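Side-chain contacts in putative uncharacterized protein PH0350 (PDB 3QJL), which binds CRISPR RNA as a member of the Cas6 family and probably serves in CRISPR-based adaptive immunity against mobile genetic elements: residues A[163-166]-A[167-171]; A[29-32]-A[33-36]. One frame throughout, in Å; residues are numbered along the deposited sequence.

Both contacts are i to i+4 pairings, each within one helix: contact 1 on helix 160-176 in the C-terminal half of this Cas6 protein, contact 2 on helix 25-39 in the N-terminal half. Their centres lie about 26 Å apart and their nearest atoms about 12 Å. Both are partly buried, contact 2 somewhat more so, with four of its eight touching residues buried against three in contact 1. Contact 1 sets an arginine guanidinium over a valine methyl and a leucine beside a methionine; in contact 2 a tyrosine and an isoleucine meet aliphatic side chains one turn on. Polar ends in both reach away to main-chain carbonyls or amides of other elements: Arg163 and Arg165 in contact 1, Gln31 and Lys35 in contact 2.

Contact 1. Residues A[163-166]-A[167-171]; sequences RLRK and VMILR
With its CG anti to the backbone N (chi1 -179°) and a bend at chi2 (68°), Arg163 curls forward along the helix and lays one face of its guanidinium over Val167. The methyl CG2 of Val167 sits 3.2 Å above the guanidinium plane, displaced from its middle, and its closest atom in that group is Arg163 NH1. The contact is apolar in kind; polar atoms of the group find partners elsewhere: Arg163 NE donates to the carbonyl of Arg139, and NH2 makes a long, weak ion pair with Glu230.

On the buried flank Leu164 and Met168 leave the helix in the same direction, with Leu164 CD1 4.2 Å from Met168 CG. Successive i to i+4 bonds hold the pairs one turn apart, among them Val167 N to Arg163 O at 2.9 Å and Met168 N to Leu164 O at 3.0 Å. Lys166 instead turns back to a salt bridge with Asp162.

Leu164 touches Val138 of strand 138-143 and Phe185 of strand 185-189, Met168 meets Phe185 together with Ile219 and Phe222 of helix 217-226, and Arg165 donates to the Phe185 carbonyl, so that helix 160-176 packs against both strands and that helix.

Contact 2. Residues A[29-32]-A[33-36]; sequences YSQI and LEKV
Leu33 reaches back one turn to the phenol end of Tyr29. Its CB rests against two carbonyl oxygens of the preceding turn, 3.5 Å from both Tyr29 O and Ser30 O. From there CG leaves anti to the backbone N (chi1 -166°), and the branch CD2 is carried to the tyrosine, 3.5 Å from Tyr29 OH and 3.9 Å from Tyr29 CZ. The methyl approaches the ring obliquely, and the two side chains run abreast.

Ile32 and Val36 repeat the spacing, their CG2 methyls 4.0 Å apart. The main chain keeps the pairs in step: Leu33 N binds Tyr29 O at 3.0 Å with an angle of 172° at the hydrogen, and Val36 N binds Ile32 O at 2.8 Å. The aliphatic part of Lys35 runs past the Gln31 carbonyl, while its amine donates to the Glu103 carbonyl and makes a cation-pi contact with Phe104. The Gln31 amide oxygen accepts from Lys105 N.

Such i to i+4 rows of apolar side chains are characteristic of an amphipathic helix. Here Ile32, Leu33 and Val36 meet Leu47 of helix 41-47, and Val36 also meets Ile94 and Ala97 of helix 88-100, within the ferredoxin-like fold of this RAMP protein.

Contact 1. Residues A[163-166]-A[167-171]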
ATOM      1  N   ARG A 163       3.839  21.259  11.021  1.00 52.17           N
ATOM      2  CA  ARG A 163       3.041  21.942  10.026  1.00 53.57           C
ATOM      3  C   ARG A 163       1.557  21.556  10.158  1.00 51.11           C
ATOM      4  O   ARG A 163       0.681  22.407  10.101  1.00 48.86           O
ATOM      5  CB  ARG A 163       3.580  21.622   8.638  1.00 52.33           C
ATOM      6  CG  ARG A 163       2.848  22.294   7.529  1.00 53.72           C
ATOM      7  CD  ARG A 163       3.057  23.790   7.518  1.00 55.91           C
ATOM      8  NE  ARG A 163       2.269  24.343   6.419  1.00 72.48           N
ATOM      9  CZ  ARG A 163       1.223  25.160   6.552  1.00 73.46           C
ATOM     10  NH1 ARG A 163       0.836  25.579   7.757  1.00 65.15           N
ATOM     11  NH2 ARG A 163       0.576  25.580   5.466  1.00 64.66           N
ATOM     12  N   LEU A 164       1.282  20.271  10.353  1.00 50.18           N
ATOM     13  CA  LEU A 164      -0.086  19.778  10.422  1.00 45.58           C
ATOM     14  C   LEU A 164      -0.797  20.358  11.623  1.00 51.33           C
ATOM     15  O   LEU A 164      -1.960  20.738  11.538  1.00 47.70           O
ATOM     16  CB  LEU A 164      -0.103  18.254  10.530  1.00 46.22           C
ATOM     17  CG  LEU A 164      -1.460  17.585  10.775  1.00 47.89           C
ATOM     18  CD1 LEU A 164      -2.408  17.776   9.588  1.00 42.77           C
ATOM     19  CD2 LEU A 164      -1.272  16.111  11.089  1.00 40.91           C
ATOM     20  N   ARG A 165      -0.085  20.393  12.745  1.00 50.79           N
ATOM     21  CA  ARG A 165      -0.576  20.966  13.985  1.00 46.22           C
ATOM     22  C   ARG A 165      -1.078  22.400  13.727  1.00 53.00           C
ATOM     23  O   ARG A 165      -2.216  22.747  14.058  1.00 52.59           O
ATOM     24  CB  ARG A 165       0.562  20.949  15.006  1.00 47.75           C
ATOM     25  CG  ARG A 165       0.161  21.003  16.472  1.00 56.44           C
ATOM     26  CD  ARG A 165       1.370  20.704  17.388  1.00 62.21           C
ATOM     27  NE  ARG A 165       1.658  19.266  17.539  1.00 65.40           N
ATOM     28  CZ  ARG A 165       2.864  18.697  17.402  1.00 61.02           C
ATOM     29  NH1 ARG A 165       3.935  19.426  17.091  1.00 61.06           N
ATOM     30  NH2 ARG A 165       3.007  17.385  17.571  1.00 54.08           N
ATOM     31  N   LYS A 166      -0.239  23.227  13.114  1.00 51.57           N
ATOM     32  CA  LYS A 166      -0.621  24.605  12.808  1.00 50.11           C
ATOM     33  C   LYS A 166      -1.772  24.693  11.809  1.00 49.61           C
ATOM     34  O   LYS A 166      -2.630  25.555  11.924  1.00 52.30           O
ATOM     35  CB  LYS A 166       0.585  25.416  12.315  1.00 51.94           C
ATOM     36  CG  LYS A 166       1.481  25.895  13.437  1.00 54.02           C
ATOM     37  CD  LYS A 166       2.900  26.144  12.983  1.00 50.34           C
ATOM     38  CE  LYS A 166       3.800  26.364  14.180  1.00 49.25           C
ATOM     39  NZ  LYS A 166       5.232  26.156  13.840  1.00 67.14           N
ATOM     40  N   VAL A 167      -1.795  23.810  10.823  1.00 52.48           N
ATOM     41  CA  VAL A 167      -2.887  23.829   9.857  1.00 52.54           C
ATOM     42  C   VAL A 167      -4.228  23.573  10.547  1.00 48.90           C
ATOM     43  O   VAL A 167      -5.191  24.280  10.296  1.00 51.64           O
ATOM     44  CB  VAL A 167      -2.660  22.828   8.709  1.00 47.11           C
ATOM     45  CG1 VAL A 167      -3.899  22.697   7.867  1.00 47.24           C
ATOM     46  CG2 VAL A 167      -1.517  23.292   7.854  1.00 51.23           C
ATOM     47  N   MET A 168      -4.277  22.579  11.430  1.00 50.25           N
ATOM     48  CA  MET A 168      -5.515  22.250  12.132  1.00 48.17           C
ATOM     49  C   MET A 168      -5.964  23.382  13.047  1.00 49.63           C
ATOM     50  O   MET A 168      -7.079  23.865  12.924  1.00 53.59           O
ATOM     51  CB  MET A 168      -5.389  20.943  12.922  1.00 45.64           C
ATOM     52  CG  MET A 168      -5.123  19.727  12.053  1.00 45.84           C
ATOM     53  SD  MET A 168      -6.214  19.586  10.621  1.00 45.71           S
ATOM     54  CE  MET A 168      -7.632  18.808  11.389  1.00 45.79           C
ATOM     55  N   ILE A 169      -5.104  23.811  13.960  1.00 50.29           N
ATOM     56  CA  ILE A 169      -5.450  24.931  14.820  1.00 48.10           C
ATOM     57  C   ILE A 169      -5.967  26.084  13.980  1.00 49.76           C
ATOM     58  O   ILE A 169      -7.020  26.648  14.256  1.00 53.08           O
ATOM     59  CB  ILE A 169      -4.252  25.417  15.612  1.00 46.00           C
ATOM     60  CG1 ILE A 169      -3.969  24.451  16.760  1.00 53.28           C
ATOM     61  CG2 ILE A 169      -4.497  26.825  16.126  1.00 39.49           C
ATOM     62  CD1 ILE A 169      -2.546  24.503  17.250  1.00 54.16           C
ATOM     63  N   LEU A 170      -5.223  26.418  12.939  1.00 49.29           N
ATOM     64  CA  LEU A 170      -5.602  27.506  12.060  1.00 50.86           C
ATOM     65  C   LEU A 170      -6.984  27.245  11.461  1.00 55.09           C
ATOM     66  O   LEU A 170      -7.920  28.035  11.656  1.00 58.72           O
ATOM     67  CB  LEU A 170      -4.554  27.670  10.959  1.00 54.10           C
ATOM     68  CG  LEU A 170      -4.284  29.088  10.473  1.00 63.47           C
ATOM     69  CD1 LEU A 170      -4.823  29.282   9.056  1.00 69.67           C
ATOM     70  CD2 LEU A 170      -4.891  30.102  11.447  1.00 61.28           C
ATOM     71  N   ARG A 171      -7.120  26.124  10.756  1.00 53.32           N
ATOM     72  CA  ARG A 171      -8.385  25.773  10.115  1.00 54.40           C
ATOM     73  C   ARG A 171      -9.551  25.793  11.108  1.00 52.08           C
ATOM     74  O   ARG A 171     -10.595  26.371  10.839  1.00 53.20           O
ATOM     75  CB  ARG A 171      -8.281  24.415   9.407  1.00 49.66           C
ATOM     76  CG  ARG A 171      -7.653  24.504   8.025  1.00 52.17           C
ATOM     77  CD  ARG A 171      -7.734  23.193   7.264  1.00 50.06           C
ATOM     78  NE  ARG A 171      -9.100  22.695   7.137  1.00 52.45           N
ATOM     79  CZ  ARG A 171      -9.487  21.496   7.557  1.00 51.00           C
ATOM     80  NH1 ARG A 171      -8.604  20.682   8.124  1.00 46.91           N
ATOM     81  NH2 ARG A 171     -10.749  21.108   7.411  1.00 48.09           N
TER

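Contact 2. Residues A[29-32]-A[33-36]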
ATOM      1  N   TYR A  29     -15.312  17.848  -7.250  1.00 47.87           N
ATOM      2  CA  TYR A  29     -15.467  19.052  -6.447  1.00 50.91           C
ATOM      3  C   TYR A  29     -16.194  20.177  -7.163  1.00 52.48           C
ATOM      4  O   TYR A  29     -17.132  20.750  -6.625  1.00 55.40           O
ATOM      5  CB  TYR A  29     -14.120  19.574  -5.999  1.00 46.17           C
ATOM      6  CG  TYR A  29     -14.115  21.057  -5.734  1.00 45.60           C
ATOM      7  CD1 TYR A  29     -13.827  21.964  -6.745  1.00 44.73           C
ATOM      8  CD2 TYR A  29     -14.376  21.552  -4.464  1.00 48.00           C
ATOM      9  CE1 TYR A  29     -13.806  23.323  -6.502  1.00 45.67           C
ATOM     10  CE2 TYR A  29     -14.348  22.913  -4.208  1.00 50.18           C
ATOM     11  CZ  TYR A  29     -14.066  23.792  -5.232  1.00 48.60           C
ATOM     12  OH  TYR A  29     -14.046  25.143  -4.980  1.00 51.54           O
ATOM     13  N   SER A  30     -15.741  20.515  -8.361  1.00 51.78           N
ATOM     14  CA  SER A  30     -16.297  21.641  -9.094  1.00 49.61           C
ATOM     15  C   SER A  30     -17.740  21.359  -9.477  1.00 55.52           C
ATOM     16  O   SER A  30     -18.583  22.271  -9.509  1.00 54.72           O
ATOM     17  CB  SER A  30     -15.471  21.902 -10.346  1.00 54.45           C
ATOM     18  OG  SER A  30     -15.658  20.843 -11.270  1.00 58.94           O
ATOM     19  N   GLN A  31     -18.020  20.094  -9.777  1.00 51.88           N
ATOM     20  CA  GLN A  31     -19.370  19.655 -10.121  1.00 49.77           C
ATOM     21  C   GLN A  31     -20.355  19.862  -8.964  1.00 55.16           C
ATOM     22  O   GLN A  31     -21.440  20.423  -9.142  1.00 60.89           O
ATOM     23  CB  GLN A  31     -19.342  18.186 -10.527  1.00 49.21           C
ATOM     24  CG  GLN A  31     -20.072  17.882 -11.801  1.00 53.15           C
ATOM     25  CD  GLN A  31     -19.320  16.908 -12.661  1.00 61.54           C
ATOM     26  OE1 GLN A  31     -19.869  15.900 -13.117  1.00 63.29           O
ATOM     27  NE2 GLN A  31     -18.044  17.201 -12.893  1.00 60.52           N
ATOM     28  N   ILE A  32     -19.982  19.393  -7.781  1.00 52.42           N
ATOM     29  CA  ILE A  32     -20.780  19.640  -6.592  1.00 49.88           C
ATOM     30  C   ILE A  32     -20.956  21.148  -6.365  1.00 52.40           C
ATOM     31  O   ILE A  32     -22.074  21.627  -6.199  1.00 54.77           O
ATOM     32  CB  ILE A  32     -20.146  18.992  -5.364  1.00 45.57           C
ATOM     33  CG1 ILE A  32     -20.476  17.507  -5.326  1.00 43.84           C
ATOM     34  CG2 ILE A  32     -20.597  19.669  -4.106  1.00 39.82           C
ATOM     35  CD1 ILE A  32     -19.767  16.774  -4.194  1.00 41.32           C
ATOM     36  N   LEU A  33     -19.859  21.899  -6.391  1.00 51.70           N
ATOM     37  CA  LEU A  33     -19.919  23.349  -6.195  1.00 54.29           C
ATOM     38  C   LEU A  33     -20.996  23.990  -7.079  1.00 55.22           C
ATOM     39  O   LEU A  33     -21.830  24.756  -6.607  1.00 52.36           O
ATOM     40  CB  LEU A  33     -18.560  23.983  -6.492  1.00 46.28           C
ATOM     41  CG  LEU A  33     -18.454  25.412  -5.983  1.00 47.04           C
ATOM     42  CD1 LEU A  33     -18.672  25.445  -4.482  1.00 48.30           C
ATOM     43  CD2 LEU A  33     -17.124  26.016  -6.333  1.00 47.52           C
ATOM     44  N   GLU A  34     -20.958  23.658  -8.363  1.00 58.01           N
ATOM     45  CA  GLU A  34     -21.912  24.138  -9.354  1.00 55.18           C
ATOM     46  C   GLU A  34     -23.342  23.789  -8.952  1.00 61.95           C
ATOM     47  O   GLU A  34     -24.232  24.649  -8.955  1.00 57.75           O
ATOM     48  CB  GLU A  34     -21.569  23.501 -10.699  1.00 55.91           C
ATOM     49  CG  GLU A  34     -22.575  23.676 -11.802  1.00 66.39           C
ATOM     50  CD  GLU A  34     -22.132  22.976 -13.084  1.00 88.96           C
ATOM     51  OE1 GLU A  34     -22.400  23.525 -14.178  1.00105.26           O
ATOM     52  OE2 GLU A  34     -21.516  21.882 -13.002  1.00 70.29           O
ATOM     53  N   LYS A  35     -23.556  22.522  -8.600  1.00 57.68           N
ATOM     54  CA  LYS A  35     -24.870  22.054  -8.197  1.00 49.39           C
ATOM     55  C   LYS A  35     -25.398  22.763  -6.949  1.00 53.75           C
ATOM     56  O   LYS A  35     -26.533  23.219  -6.940  1.00 62.04           O
ATOM     57  CB  LYS A  35     -24.868  20.546  -8.010  1.00 44.56           C
ATOM     58  CG  LYS A  35     -24.584  19.798  -9.289  1.00 49.30           C
ATOM     59  CD  LYS A  35     -24.687  18.302  -9.091  1.00 53.24           C
ATOM     60  CE  LYS A  35     -24.133  17.551 -10.282  1.00 56.66           C
ATOM     61  NZ  LYS A  35     -24.650  18.079 -11.579  1.00 59.20           N
ATOM     62  N   VAL A  36     -24.586  22.866  -5.904  1.00 51.92           N
ATOM     63  CA  VAL A  36     -24.996  23.592  -4.704  1.00 51.56           C
ATOM     64  C   VAL A  36     -25.205  25.069  -5.015  1.00 58.14           C
ATOM     65  O   VAL A  36     -26.093  25.718  -4.468  1.00 61.08           O
ATOM     66  CB  VAL A  36     -23.953  23.484  -3.576  1.00 53.12           C
ATOM     67  CG1 VAL A  36     -24.381  24.302  -2.358  1.00 48.75           C
ATOM     68  CG2 VAL A  36     -23.733  22.034  -3.199  1.00 53.84           C
TER